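Local coordinates for protein neurotoxin (Clostridium botulinum, PDB 3N7L) that probably recognises gangliosides on nerve cells through the receptor-binding domain of a botulinum neurotoxin, at residues N372-F384 and E395-L409. Sequence-based numbering, arbitrary orientation.
Sequences NRLGILSIGSYSF and EYLIPVIKIEHYASL
With CG set between the backbone N and the carbonyl carbon (chi1 58°), Tyr406 lays its ring over Gly375 and Ile376, while Phe384, turned the same way, presents a face to Tyr396 at the far end of an antiparallel β-hairpin. The hairpin, strands 373-384 and 394-402, belongs to the C-terminal β-trefoil region. Four hydrogen-bonded pairs, Ile376–Lys402 to Tyr382–Tyr396, supply eight backbone bonds, including Ser378 N to Val400 O at 2.6 Å. Ring planes at 76° identify the Phe384–Tyr396 pair as T-shaped, the edge of Tyr396 directed at Phe384; the hydroxyl of Tyr396 bonds to Asp389. On the sheet face that carries Tyr396, Ile398 CG1 meets the edge of Tyr382 at CD1 (3.8 Å). On the other, Leu377 CD1 lies 3.9 Å from Ile401 CG1, and Ser381 OG donates to Glu395 OE2 at 2.6 Å, nearly along the carboxylate C-O axis. Past the end of the second strand, Tyr406 receives Ile376 CB in a CH-pi contact, 26° off the ring normal, and its CE2 lies 3.3 Å from Gly375 CA. Two waters hold the Tyr406 hydroxyl: one accepts from NH2 of Arg373, whose NH1 forms a salt bridge with Glu300, and the other, 2.7 Å from Tyr406 OH, donates to Arg373 O.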
loop_
_atom_site.group_PDB
_atom_site.type_symbol
_atom_site.label_atom_id
_atom_site.label_comp_id
_atom_site.label_asym_id
_atom_site.label_seq_id
_atom_site.Cartn_x
_atom_site.Cartn_y
_atom_site.Cartn_z
ATOM N N ASN A 372 11.010 0.836 26.499
ATOM C CA ASN A 372 10.042 0.447 27.516
ATOM C C ASN A 372 8.749 1.207 27.265
ATOM O O ASN A 372 8.744 2.434 27.188
ATOM C CB ASN A 372 10.585 0.757 28.911
ATOM C CG ASN A 372 11.853 -0.015 29.221
ATOM O OD1 ASN A 372 11.862 -1.247 29.193
ATOM N ND2 ASN A 372 12.933 0.704 29.507
ATOM N N ARG A 373 7.653 0.464 27.140
ATOM C CA ARG A 373 6.352 1.053 26.851
ATOM C C ARG A 373 5.560 1.483 28.075
ATOM O O ARG A 373 5.514 0.772 29.080
ATOM C CB ARG A 373 5.526 0.065 26.028
ATOM C CG ARG A 373 6.263 -0.446 24.803
ATOM C CD ARG A 373 5.439 -1.452 24.026
ATOM N NE ARG A 373 6.162 -1.937 22.853
ATOM C CZ ARG A 373 5.643 -2.756 21.943
ATOM N NH1 ARG A 373 6.372 -3.146 20.906
ATOM N NH2 ARG A 373 4.393 -3.185 22.069
ATOM N N LEU A 374 4.922 2.646 27.970
ATOM C CA LEU A 374 4.108 3.195 29.053
ATOM C C LEU A 374 2.643 3.316 28.655
ATOM O O LEU A 374 1.773 3.449 29.509
ATOM C CB LEU A 374 4.609 4.584 29.451
ATOM C CG LEU A 374 6.029 4.699 30.002
ATOM C CD1 LEU A 374 6.302 6.148 30.379
ATOM C CD2 LEU A 374 6.180 3.791 31.213
ATOM N N GLY A 375 2.369 3.292 27.355
ATOM C CA GLY A 375 0.995 3.419 26.906
ATOM C C GLY A 375 0.869 3.334 25.400
ATOM O O GLY A 375 1.863 3.148 24.704
ATOM N N ILE A 376 -0.352 3.470 24.894
ATOM C CA ILE A 376 -0.574 3.394 23.458
ATOM C C ILE A 376 -1.303 4.644 22.964
ATOM O O ILE A 376 -2.077 5.253 23.701
ATOM C CB ILE A 376 -1.366 2.103 23.098
ATOM C CG1 ILE A 376 -1.402 1.915 21.582
ATOM C CG2 ILE A 376 -2.777 2.161 23.682
ATOM C CD1 ILE A 376 -2.027 0.607 21.154
ATOM N N LEU A 377 -1.035 5.038 21.722
ATOM C CA LEU A 377 -1.660 6.227 21.150
ATOM C C LEU A 377 -2.972 5.887 20.460
ATOM O O LEU A 377 -3.014 5.037 19.575
ATOM C CB LEU A 377 -0.723 6.904 20.134
ATOM C CG LEU A 377 -1.273 8.188 19.483
ATOM C CD1 LEU A 377 -1.471 9.261 20.551
ATOM C CD2 LEU A 377 -0.310 8.694 18.421
ATOM N N SER A 378 -4.041 6.555 20.869
ATOM C CA SER A 378 -5.338 6.333 20.266
ATOM C C SER A 378 -5.945 7.689 19.897
ATOM O O SER A 378 -5.235 8.691 19.791
ATOM C CB SER A 378 -6.252 5.575 21.231
ATOM O OG SER A 378 -7.422 5.125 20.571
ATOM N N ILE A 379 -7.259 7.720 19.721
ATOM C CA ILE A 379 -7.950 8.941 19.336
ATOM C C ILE A 379 -9.346 8.913 19.940
ATOM O O ILE A 379 -9.891 7.846 20.198
ATOM C CB ILE A 379 -8.036 9.018 17.789
ATOM C CG1 ILE A 379 -8.560 10.376 17.330
ATOM C CG2 ILE A 379 -8.944 7.908 17.268
ATOM C CD1 ILE A 379 -8.426 10.570 15.815
ATOM N N GLY A 380 -9.924 10.083 20.177
ATOM C CA GLY A 380 -11.260 10.118 20.747
ATOM C C GLY A 380 -11.754 11.532 20.945
ATOM O O GLY A 380 -10.978 12.489 20.896
ATOM N N SER A 381 -13.054 11.673 21.168
ATOM C CA SER A 381 -13.621 12.989 21.373
ATOM C C SER A 381 -13.834 13.240 22.860
ATOM O O SER A 381 -14.434 12.425 23.558
ATOM C CB SER A 381 -14.941 13.115 20.614
ATOM O OG SER A 381 -15.462 14.429 20.725
ATOM N N TYR A 382 -13.322 14.367 23.342
ATOM C CA TYR A 382 -13.466 14.731 24.737
ATOM C C TYR A 382 -13.891 16.184 24.875
ATOM O O TYR A 382 -13.534 17.038 24.054
ATOM C CB TYR A 382 -12.159 14.484 25.484
ATOM C CG TYR A 382 -11.722 13.047 25.396
ATOM C CD1 TYR A 382 -10.911 12.605 24.347
ATOM C CD2 TYR A 382 -12.174 12.106 26.325
ATOM C CE1 TYR A 382 -10.561 11.270 24.222
ATOM C CE2 TYR A 382 -11.832 10.760 26.207
ATOM C CZ TYR A 382 -11.027 10.351 25.152
ATOM O OH TYR A 382 -10.701 9.022 25.019
ATOM N N SER A 383 -14.654 16.458 25.926
ATOM C CA SER A 383 -15.153 17.799 26.177
ATOM C C SER A 383 -14.309 18.562 27.187
ATOM O O SER A 383 -14.302 18.240 28.374
ATOM C CB SER A 383 -16.601 17.724 26.673
ATOM O OG SER A 383 -17.096 19.010 27.012
ATOM N N PHE A 384 -13.576 19.558 26.708
ATOM C CA PHE A 384 -12.771 20.385 27.589
ATOM C C PHE A 384 -12.503 21.738 26.933
ATOM O O PHE A 384 -13.217 22.126 26.006
ATOM C CB PHE A 384 -11.466 19.674 28.008
ATOM C CG PHE A 384 -10.523 19.338 26.872
ATOM C CD1 PHE A 384 -9.247 19.896 26.828
ATOM C CD2 PHE A 384 -10.885 18.425 25.881
ATOM C CE1 PHE A 384 -8.343 19.548 25.815
ATOM C CE2 PHE A 384 -9.990 18.070 24.865
ATOM C CZ PHE A 384 -8.716 18.631 24.829
ATOM N N GLU A 395 -16.430 19.791 22.629
ATOM C CA GLU A 395 -16.001 18.461 22.218
ATOM C C GLU A 395 -14.890 18.618 21.185
ATOM O O GLU A 395 -15.034 19.360 20.217
ATOM C CB GLU A 395 -17.174 17.683 21.599
ATOM C CG GLU A 395 -18.200 17.165 22.618
ATOM C CD GLU A 395 -17.742 15.897 23.342
ATOM O OE1 GLU A 395 -18.287 15.597 24.426
ATOM O OE2 GLU A 395 -16.849 15.189 22.824
ATOM N N TYR A 396 -13.777 17.932 21.411
ATOM C CA TYR A 396 -12.648 17.963 20.496
ATOM C C TYR A 396 -12.221 16.537 20.209
ATOM O O TYR A 396 -12.082 15.725 21.133
ATOM C CB TYR A 396 -11.451 18.716 21.109
ATOM C CG TYR A 396 -11.647 20.212 21.230
ATOM C CD1 TYR A 396 -11.725 21.018 20.093
ATOM C CD2 TYR A 396 -11.796 20.814 22.475
ATOM C CE1 TYR A 396 -11.955 22.393 20.198
ATOM C CE2 TYR A 396 -12.027 22.184 22.591
ATOM C CZ TYR A 396 -12.107 22.966 21.448
ATOM O OH TYR A 396 -12.353 24.318 21.555
ATOM N N LEU A 397 -12.027 16.230 18.930
ATOM C CA LEU A 397 -11.564 14.910 18.528
ATOM C C LEU A 397 -10.056 15.093 18.622
ATOM O O LEU A 397 -9.474 15.914 17.904
ATOM C CB LEU A 397 -11.985 14.605 17.092
ATOM C CG LEU A 397 -11.551 13.257 16.508
ATOM C CD1 LEU A 397 -12.065 12.107 17.387
ATOM C CD2 LEU A 397 -12.085 13.134 15.088
ATOM N N ILE A 398 -9.426 14.339 19.516
ATOM C CA ILE A 398 -8.001 14.498 19.739
ATOM C C ILE A 398 -7.198 13.213 19.830
ATOM O O ILE A 398 -7.740 12.139 20.090
ATOM C CB ILE A 398 -7.741 15.221 21.073
ATOM C CG1 ILE A 398 -8.289 14.361 22.225
ATOM C CG2 ILE A 398 -8.412 16.596 21.082
ATOM C CD1 ILE A 398 -7.717 14.705 23.586
ATOM N N PRO A 399 -5.882 13.316 19.606
ATOM C CA PRO A 399 -5.016 12.144 19.701
ATOM C C PRO A 399 -4.869 12.030 21.225
ATOM O O PRO A 399 -4.689 13.042 21.904
ATOM C CB PRO A 399 -3.736 12.601 18.999
ATOM C CG PRO A 399 -3.704 14.060 19.279
ATOM C CD PRO A 399 -5.136 14.496 19.131
ATOM N N VAL A 400 -4.973 10.820 21.759
ATOM C CA VAL A 400 -4.908 10.615 23.198
ATOM C C VAL A 400 -4.142 9.341 23.535
ATOM O O VAL A 400 -4.190 8.362 22.797
ATOM C CB VAL A 400 -6.351 10.521 23.787
ATOM C CG1 VAL A 400 -7.063 9.306 23.210
ATOM C CG2 VAL A 400 -6.316 10.454 25.302
ATOM N N ILE A 401 -3.425 9.361 24.650
ATOM C CA ILE A 401 -2.661 8.197 25.071
ATOM C C ILE A 401 -3.339 7.514 26.263
ATOM O O ILE A 401 -3.749 8.175 27.208
ATOM C CB ILE A 401 -1.225 8.597 25.477
ATOM C CG1 ILE A 401 -0.510 9.248 24.287
ATOM C CG2 ILE A 401 -0.443 7.368 25.935
ATOM C CD1 ILE A 401 0.855 9.789 24.616
ATOM N N LYS A 402 -3.485 6.193 26.190
ATOM C CA LYS A 402 -4.065 5.423 27.290
ATOM C C LYS A 402 -2.824 4.878 27.989
ATOM O O LYS A 402 -2.101 4.048 27.436
ATOM C CB LYS A 402 -4.934 4.277 26.762
ATOM C CG LYS A 402 -5.522 3.389 27.854
ATOM C CD LYS A 402 -6.458 4.171 28.772
ATOM C CE LYS A 402 -6.936 3.316 29.944
ATOM N NZ LYS A 402 -7.671 2.112 29.483
ATOM N N ILE A 403 -2.578 5.347 29.206
ATOM C CA ILE A 403 -1.380 4.970 29.939
ATOM C C ILE A 403 -1.083 3.517 30.316
ATOM O O ILE A 403 -0.578 2.756 29.496
ATOM C CB ILE A 403 -1.230 5.874 31.182
ATOM C CG1 ILE A 403 -1.101 7.322 30.712
ATOM C CG2 ILE A 403 0.016 5.507 31.983
ATOM C CD1 ILE A 403 0.011 7.528 29.699
ATOM N N GLU A 404 -1.389 3.121 31.539
ATOM C CA GLU A 404 -1.040 1.777 31.986
ATOM C C GLU A 404 -1.880 0.602 31.506
ATOM O O GLU A 404 -1.343 -0.453 31.168
ATOM C CB GLU A 404 -0.995 1.759 33.510
ATOM C CG GLU A 404 -0.440 0.485 34.093
ATOM C CD GLU A 404 -0.548 0.468 35.596
ATOM O OE1 GLU A 404 -0.168 1.481 36.224
ATOM O OE2 GLU A 404 -1.009 -0.556 36.150
ATOM N N HIS A 405 -3.193 0.770 31.481
ATOM C CA HIS A 405 -4.063 -0.317 31.074
ATOM C C HIS A 405 -4.653 -0.103 29.689
ATOM O O HIS A 405 -5.600 0.663 29.521
ATOM C CB HIS A 405 -5.173 -0.490 32.115
ATOM C CG HIS A 405 -4.661 -0.618 33.517
ATOM N ND1 HIS A 405 -4.331 0.475 34.291
ATOM C CD2 HIS A 405 -4.363 -1.709 34.261
ATOM C CE1 HIS A 405 -3.851 0.062 35.450
ATOM N NE2 HIS A 405 -3.860 -1.258 35.458
ATOM N N TYR A 406 -4.091 -0.795 28.700
ATOM C CA TYR A 406 -4.554 -0.668 27.322
ATOM C C TYR A 406 -4.555 -1.984 26.542
ATOM O O TYR A 406 -4.396 -1.989 25.322
ATOM C CB TYR A 406 -3.696 0.371 26.591
ATOM C CG TYR A 406 -2.212 0.064 26.570
ATOM C CD1 TYR A 406 -1.663 -0.760 25.589
ATOM C CD2 TYR A 406 -1.357 0.596 27.535
ATOM C CE1 TYR A 406 -0.297 -1.045 25.564
ATOM C CE2 TYR A 406 0.011 0.316 27.522
ATOM C CZ TYR A 406 0.532 -0.504 26.533
ATOM O OH TYR A 406 1.878 -0.779 26.509
ATOM N N ALA A 407 -4.746 -3.098 27.240
ATOM C CA ALA A 407 -4.764 -4.400 26.584
ATOM C C ALA A 407 -5.886 -4.474 25.546
ATOM O O ALA A 407 -5.695 -5.004 24.453
ATOM C CB ALA A 407 -4.924 -5.511 27.622
ATOM N N SER A 408 -7.051 -3.930 25.884
ATOM C CA SER A 408 -8.182 -3.945 24.962
ATOM C C SER A 408 -7.937 -3.091 23.723
ATOM O O SER A 408 -8.390 -3.433 22.632
ATOM C CB SER A 408 -9.450 -3.465 25.665
ATOM O OG SER A 408 -9.811 -4.347 26.713
ATOM N N LEU A 409 -7.223 -1.981 23.892
ATOM C CA LEU A 409 -6.923 -1.083 22.776
ATOM C C LEU A 409 -5.904 -1.689 21.826
ATOM O O LEU A 409 -5.827 -1.324 20.651
ATOM C CB LEU A 409 -6.383 0.250 23.299
ATOM C CG LEU A 409 -7.406 1.287 23.751
ATOM C CD1 LEU A 409 -6.683 2.478 24.336
ATOM C CD2 LEU A 409 -8.256 1.720 22.565
HETATM O O HOH W 1 2.800 -3.170 24.754
HETATM O O HOH W 2 3.178 -0.701 28.851
#